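Local coordinates for dual specificity protein phosphatase 12 (Homo sapiens, PDB 4KI9) that removes phosphate from phosphotyrosine as well as phosphoserine and phosphothreonine residues of proteins, acting through its catalytic domain, at residues A[90-102]-A[115-129]. The protein carries 2 engineered substitutions. Sequence-based numbering, arbitrary orientation.
Sequences HAGVSRSVAIITA and AYEKLQILKPEAKMN. With PO4 (phosphate ion), chain B.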
loop_
_atom_site.group_PDB
_atom_site.type_symbol
_atom_site.label_atom_id
_atom_site.label_comp_id
_atom_site.label_asym_id
_atom_site.label_seq_id
_atom_site.Cartn_x
_atom_site.Cartn_y
_atom_site.Cartn_z
ATOM N N HIS A 90 1.671 -4.797 -9.901
ATOM C CA HIS A 90 2.087 -5.147 -11.261
ATOM C C HIS A 90 2.415 -3.915 -12.110
ATOM O O HIS A 90 3.476 -3.846 -12.730
ATOM C CB HIS A 90 1.052 -6.018 -11.978
ATOM C CG HIS A 90 1.489 -6.455 -13.345
ATOM N ND1 HIS A 90 0.922 -5.966 -14.502
ATOM C CD2 HIS A 90 2.457 -7.318 -13.735
ATOM C CE1 HIS A 90 1.516 -6.517 -15.547
ATOM N NE2 HIS A 90 2.450 -7.339 -15.110
ATOM N N ALA A 91 1.513 -2.939 -12.135
ATOM C CA ALA A 91 1.723 -1.747 -12.957
ATOM C C ALA A 91 2.349 -0.573 -12.203
ATOM O O ALA A 91 2.855 0.360 -12.822
ATOM C CB ALA A 91 0.419 -1.317 -13.622
ATOM N N GLY A 92 2.327 -0.624 -10.874
ATOM C CA GLY A 92 2.767 0.498 -10.060
ATOM C C GLY A 92 1.808 1.676 -10.088
ATOM O O GLY A 92 2.225 2.826 -9.948
ATOM N N VAL A 93 0.515 1.389 -10.233
ATOM C CA VAL A 93 -0.485 2.428 -10.499
ATOM C C VAL A 93 -1.696 2.436 -9.544
ATOM O O VAL A 93 -2.239 3.496 -9.232
ATOM C CB VAL A 93 -0.960 2.327 -11.976
ATOM C CG1 VAL A 93 -2.330 2.939 -12.169
ATOM C CG2 VAL A 93 0.064 2.962 -12.899
ATOM N N SER A 94 -2.095 1.263 -9.054
ATOM C CA SER A 94 -3.335 1.142 -8.281
ATOM C C SER A 94 -3.156 0.457 -6.914
ATOM O O SER A 94 -3.281 1.095 -5.882
ATOM C CB SER A 94 -4.398 0.415 -9.099
ATOM O OG SER A 94 -5.605 0.276 -8.370
ATOM N N ARG A 95 -2.869 -0.836 -6.909
ATOM C CA ARG A 95 -2.737 -1.568 -5.641
ATOM C C ARG A 95 -1.619 -1.020 -4.738
ATOM O O ARG A 95 -1.820 -0.781 -3.543
ATOM C CB ARG A 95 -2.528 -3.058 -5.909
ATOM C CG ARG A 95 -3.781 -3.805 -6.390
ATOM C CD ARG A 95 -3.428 -5.199 -6.938
ATOM N NE ARG A 95 -2.814 -5.121 -8.263
ATOM C CZ ARG A 95 -2.591 -6.165 -9.059
ATOM N NH1 ARG A 95 -2.936 -7.384 -8.672
ATOM N NH2 ARG A 95 -2.030 -5.985 -10.254
ATOM N N SER A 96 -0.440 -0.809 -5.309
ATOM C CA SER A 96 0.686 -0.312 -4.526
ATOM C C SER A 96 0.433 1.143 -4.126
ATOM O O SER A 96 0.750 1.557 -3.016
ATOM C CB SER A 96 1.963 -0.430 -5.347
ATOM O OG SER A 96 1.776 0.195 -6.606
ATOM N N VAL A 97 -0.156 1.911 -5.041
ATOM C CA VAL A 97 -0.541 3.290 -4.771
ATOM C C VAL A 97 -1.516 3.412 -3.593
ATOM O O VAL A 97 -1.349 4.272 -2.735
ATOM C CB VAL A 97 -1.149 3.950 -6.042
ATOM C CG1 VAL A 97 -1.806 5.268 -5.703
ATOM C CG2 VAL A 97 -0.060 4.150 -7.096
ATOM N N ALA A 98 -2.526 2.545 -3.548
ATOM C CA ALA A 98 -3.451 2.512 -2.411
ATOM C C ALA A 98 -2.734 2.226 -1.079
ATOM O O ALA A 98 -3.000 2.873 -0.053
ATOM C CB ALA A 98 -4.554 1.488 -2.657
ATOM N N ILE A 99 -1.817 1.266 -1.092
ATOM C CA ILE A 99 -1.087 0.918 0.130
ATOM C C ILE A 99 -0.230 2.084 0.609
ATOM O O ILE A 99 -0.216 2.411 1.795
ATOM C CB ILE A 99 -0.191 -0.331 -0.069
ATOM C CG1 ILE A 99 -1.047 -1.570 -0.335
ATOM C CG2 ILE A 99 0.706 -0.571 1.146
ATOM C CD1 ILE A 99 -2.102 -1.852 0.731
ATOM N N ILE A 100 0.509 2.700 -0.306
ATOM C CA ILE A 100 1.332 3.854 0.064
ATOM C C ILE A 100 0.469 4.969 0.645
ATOM O O ILE A 100 0.804 5.559 1.678
ATOM C CB ILE A 100 2.109 4.398 -1.151
ATOM C CG1 ILE A 100 3.141 3.373 -1.605
ATOM C CG2 ILE A 100 2.808 5.711 -0.796
ATOM C CD1 ILE A 100 4.232 3.138 -0.567
ATOM N N THR A 101 -0.651 5.244 -0.022
ATOM C CA THR A 101 -1.563 6.285 0.434
ATOM C C THR A 101 -2.043 5.984 1.853
ATOM O O THR A 101 -2.048 6.871 2.715
ATOM C CB THR A 101 -2.752 6.472 -0.524
ATOM O OG1 THR A 101 -2.260 6.730 -1.849
ATOM C CG2 THR A 101 -3.634 7.661 -0.079
ATOM N N ALA A 102 -2.401 4.725 2.109
ATOM C CA ALA A 102 -2.867 4.343 3.434
ATOM C C ALA A 102 -1.773 4.586 4.471
ATOM O O ALA A 102 -2.034 5.055 5.584
ATOM C CB ALA A 102 -3.313 2.882 3.449
ATOM N N ALA A 115 -3.352 12.943 1.179
ATOM C CA ALA A 115 -2.291 11.953 0.992
ATOM C C ALA A 115 -2.178 11.547 -0.471
ATOM O O ALA A 115 -1.088 11.470 -1.015
ATOM C CB ALA A 115 -2.539 10.726 1.861
ATOM N N TYR A 116 -3.317 11.305 -1.108
ATOM C CA TYR A 116 -3.339 10.837 -2.481
ATOM C C TYR A 116 -2.812 11.944 -3.405
ATOM O O TYR A 116 -2.132 11.674 -4.395
ATOM C CB TYR A 116 -4.767 10.450 -2.859
ATOM C CG TYR A 116 -4.916 9.699 -4.158
ATOM C CD1 TYR A 116 -3.864 8.959 -4.691
ATOM C CD2 TYR A 116 -6.109 9.739 -4.860
ATOM C CE1 TYR A 116 -4.016 8.269 -5.895
ATOM C CE2 TYR A 116 -6.266 9.060 -6.050
ATOM C CZ TYR A 116 -5.220 8.326 -6.561
ATOM O OH TYR A 116 -5.403 7.664 -7.752
ATOM N N GLU A 117 -3.119 13.192 -3.060
ATOM C CA GLU A 117 -2.645 14.348 -3.820
ATOM C C GLU A 117 -1.115 14.381 -3.848
ATOM O O GLU A 117 -0.509 14.688 -4.875
ATOM C CB GLU A 117 -3.211 15.635 -3.215
ATOM C CG GLU A 117 -2.686 16.927 -3.806
ATOM C CD GLU A 117 -3.077 18.127 -2.964
ATOM O OE1 GLU A 117 -4.251 18.200 -2.540
ATOM O OE2 GLU A 117 -2.208 18.987 -2.711
ATOM N N LYS A 118 -0.498 14.033 -2.723
ATOM C CA LYS A 118 0.954 13.974 -2.633
ATOM C C LYS A 118 1.544 12.947 -3.588
ATOM O O LYS A 118 2.553 13.204 -4.239
ATOM C CB LYS A 118 1.395 13.656 -1.205
ATOM C CG LYS A 118 1.402 14.848 -0.276
ATOM C CD LYS A 118 1.854 14.447 1.126
ATOM C CE LYS A 118 2.086 15.675 1.997
ATOM N NZ LYS A 118 2.151 15.353 3.452
ATOM N N LEU A 119 0.917 11.780 -3.664
ATOM C CA LEU A 119 1.383 10.728 -4.560
ATOM C C LEU A 119 1.211 11.106 -6.021
ATOM O O LEU A 119 2.056 10.787 -6.859
ATOM C CB LEU A 119 0.616 9.433 -4.305
ATOM C CG LEU A 119 1.297 8.385 -3.437
ATOM C CD1 LEU A 119 0.556 7.072 -3.561
ATOM C CD2 LEU A 119 2.745 8.229 -3.854
ATOM N N GLN A 120 0.089 11.744 -6.331
ATOM C CA GLN A 120 -0.214 12.097 -7.715
ATOM C C GLN A 120 0.725 13.175 -8.240
ATOM O O GLN A 120 1.049 13.193 -9.426
ATOM C CB GLN A 120 -1.683 12.495 -7.878
ATOM C CG GLN A 120 -2.626 11.351 -7.543
ATOM C CD GLN A 120 -4.020 11.546 -8.098
ATOM O OE1 GLN A 120 -4.441 10.832 -9.009
ATOM N NE2 GLN A 120 -4.752 12.498 -7.538
ATOM N N ILE A 121 1.169 14.061 -7.354
ATOM C CA ILE A 121 2.210 15.023 -7.695
ATOM C C ILE A 121 3.473 14.269 -8.099
ATOM O O ILE A 121 4.103 14.584 -9.105
ATOM C CB ILE A 121 2.526 15.952 -6.507
ATOM C CG1 ILE A 121 1.472 17.054 -6.396
ATOM C CG2 ILE A 121 3.905 16.575 -6.656
ATOM C CD1 ILE A 121 1.706 18.005 -5.235
ATOM N N LEU A 122 3.819 13.250 -7.318
ATOM C CA LEU A 122 5.024 12.459 -7.557
ATOM C C LEU A 122 4.901 11.602 -8.808
ATOM O O LEU A 122 5.865 11.429 -9.557
ATOM C CB LEU A 122 5.326 11.562 -6.351
ATOM C CG LEU A 122 6.258 12.164 -5.299
ATOM C CD1 LEU A 122 7.636 12.402 -5.897
ATOM C CD2 LEU A 122 5.693 13.461 -4.736
ATOM N N LYS A 123 3.713 11.056 -9.024
ATOM C CA LYS A 123 3.465 10.214 -10.183
ATOM C C LYS A 123 2.062 10.493 -10.706
ATOM O O LYS A 123 1.088 9.942 -10.201
ATOM C CB LYS A 123 3.618 8.736 -9.802
ATOM C CG LYS A 123 3.572 7.766 -10.973
ATOM C CD LYS A 123 3.782 6.346 -10.485
ATOM C CE LYS A 123 3.978 5.362 -11.628
ATOM N NZ LYS A 123 4.312 4.002 -11.083
ATOM N N PRO A 124 1.949 11.365 -11.718
ATOM C CA PRO A 124 0.624 11.707 -12.236
ATOM C C PRO A 124 -0.101 10.490 -12.800
ATOM O O PRO A 124 -1.330 10.473 -12.821
ATOM C CB PRO A 124 0.927 12.721 -13.349
ATOM C CG PRO A 124 2.357 12.498 -13.700
ATOM C CD PRO A 124 3.019 12.096 -12.414
ATOM N N GLU A 125 0.652 9.483 -13.231
ATOM C CA GLU A 125 0.055 8.255 -13.743
ATOM C C GLU A 125 -0.536 7.387 -12.625
ATOM O O GLU A 125 -1.177 6.376 -12.901
ATOM C CB GLU A 125 1.085 7.442 -14.531
ATOM C CG GLU A 125 2.118 8.279 -15.254
ATOM C CD GLU A 125 3.410 8.403 -14.472
ATOM O OE1 GLU A 125 3.775 9.535 -14.090
ATOM O OE2 GLU A 125 4.066 7.363 -14.245
ATOM N N ALA A 126 -0.308 7.768 -11.371
ATOM C CA ALA A 126 -0.915 7.048 -10.255
ATOM C C ALA A 126 -2.426 7.210 -10.318
ATOM O O ALA A 126 -2.938 8.322 -10.432
ATOM C CB ALA A 126 -0.370 7.536 -8.915
ATOM N N LYS A 127 -3.133 6.091 -10.267
ATOM C CA LYS A 127 -4.580 6.091 -10.397
ATOM C C LYS A 127 -5.116 4.801 -9.793
ATOM O O LYS A 127 -5.227 3.784 -10.482
ATOM C CB LYS A 127 -4.961 6.185 -11.879
ATOM C CG LYS A 127 -6.458 6.227 -12.170
ATOM C CD LYS A 127 -6.697 6.342 -13.670
ATOM C CE LYS A 127 -8.133 6.014 -14.055
ATOM N NZ LYS A 127 -8.217 5.397 -15.419
ATOM N N MET A 128 -5.412 4.819 -8.497
ATOM C CA MET A 128 -5.965 3.630 -7.864
ATOM C C MET A 128 -7.389 3.482 -8.358
ATOM O O MET A 128 -8.031 4.474 -8.674
ATOM C CB MET A 128 -5.922 3.736 -6.338
ATOM C CG MET A 128 -6.905 4.732 -5.745
ATOM S SD MET A 128 -6.774 4.817 -3.949
ATOM C CE MET A 128 -5.205 5.660 -3.779
ATOM N N ASN A 129 -7.875 2.251 -8.445
ATOM C CA ASN A 129 -9.249 2.031 -8.861
ATOM C C ASN A 129 -10.224 2.652 -7.866
ATOM O O ASN A 129 -9.873 2.960 -6.726
ATOM C CB ASN A 129 -9.547 0.543 -9.154
ATOM C CG ASN A 129 -9.707 -0.307 -7.898
ATOM O OD1 ASN A 129 -10.614 -0.085 -7.098
ATOM N ND2 ASN A 129 -8.843 -1.321 -7.746
HETATM P P PO4 B . -1.687 -2.236 -10.295
HETATM O O1 PO4 B . -0.961 -3.463 -10.795
HETATM O O2 PO4 B . -2.596 -2.609 -9.154
HETATM O O3 PO4 B . -0.705 -1.169 -9.881
HETATM O O4 PO4 B . -2.566 -1.699 -11.405
#
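Thr101 lies against Tyr116 and Leu119 where helix 95-102 meets helix 115-122, the axes 9.3 Å apart and their directions 130° from each other, nearer antiparallel than parallel. Beyond a type I turn from Lys123 to Ala126, residues 126-129 run alongside Val93 and Ser94 in the same direction, and Lys127 N donates to Val93 O at 2.9 Å. Ser94 OG accepts the N-H of Asn129 (N to OG 3.0 Å) and also bonds to Asp58, so this hydroxyl ties three pieces of chain together. The fully extended Lys123 delivers NZ to Gly92 O at 2.7 Å, tilted out of the carbonyl plane.

Between the helices, Val97 CG1, anti to its own backbone N (chi1 168°), wedges among Tyr116 CE1, Leu119 CD1 and Met128 CE. The Met128 methyl lies over one face of the tyrosine ring, 3.5 Å above its plane and toward the rim; the Tyr116 hydroxyl in turn accepts the Met128 amide. Thr101 OG1 folds back on Val97 O, which it and Thr101 N approach from opposite faces, while CG2 rests on Ala115 CB, 3.8 Å away.

On the far side of the loop, backbone amides converge on a phosphate ion. Arg95, bent at chi3 (-75°), turns the edge of its guanidinium to this anion, NE reaching O2 at 2.7 Å and NH2 reaching O1. A leucine in its place would probably cost the phosphate two side-chain N-H bonds and a positive charge at its edge. Such a loop, leading into a helix N-terminus and wrapping its amides round an anion, is the P-loop of protein tyrosine phosphatases, buttressed here by the segment following helix 115-122; it begins at the predicted nucleophile position, occupied by the engineered Ser89, whose hydroxyl also bonds the phosphate.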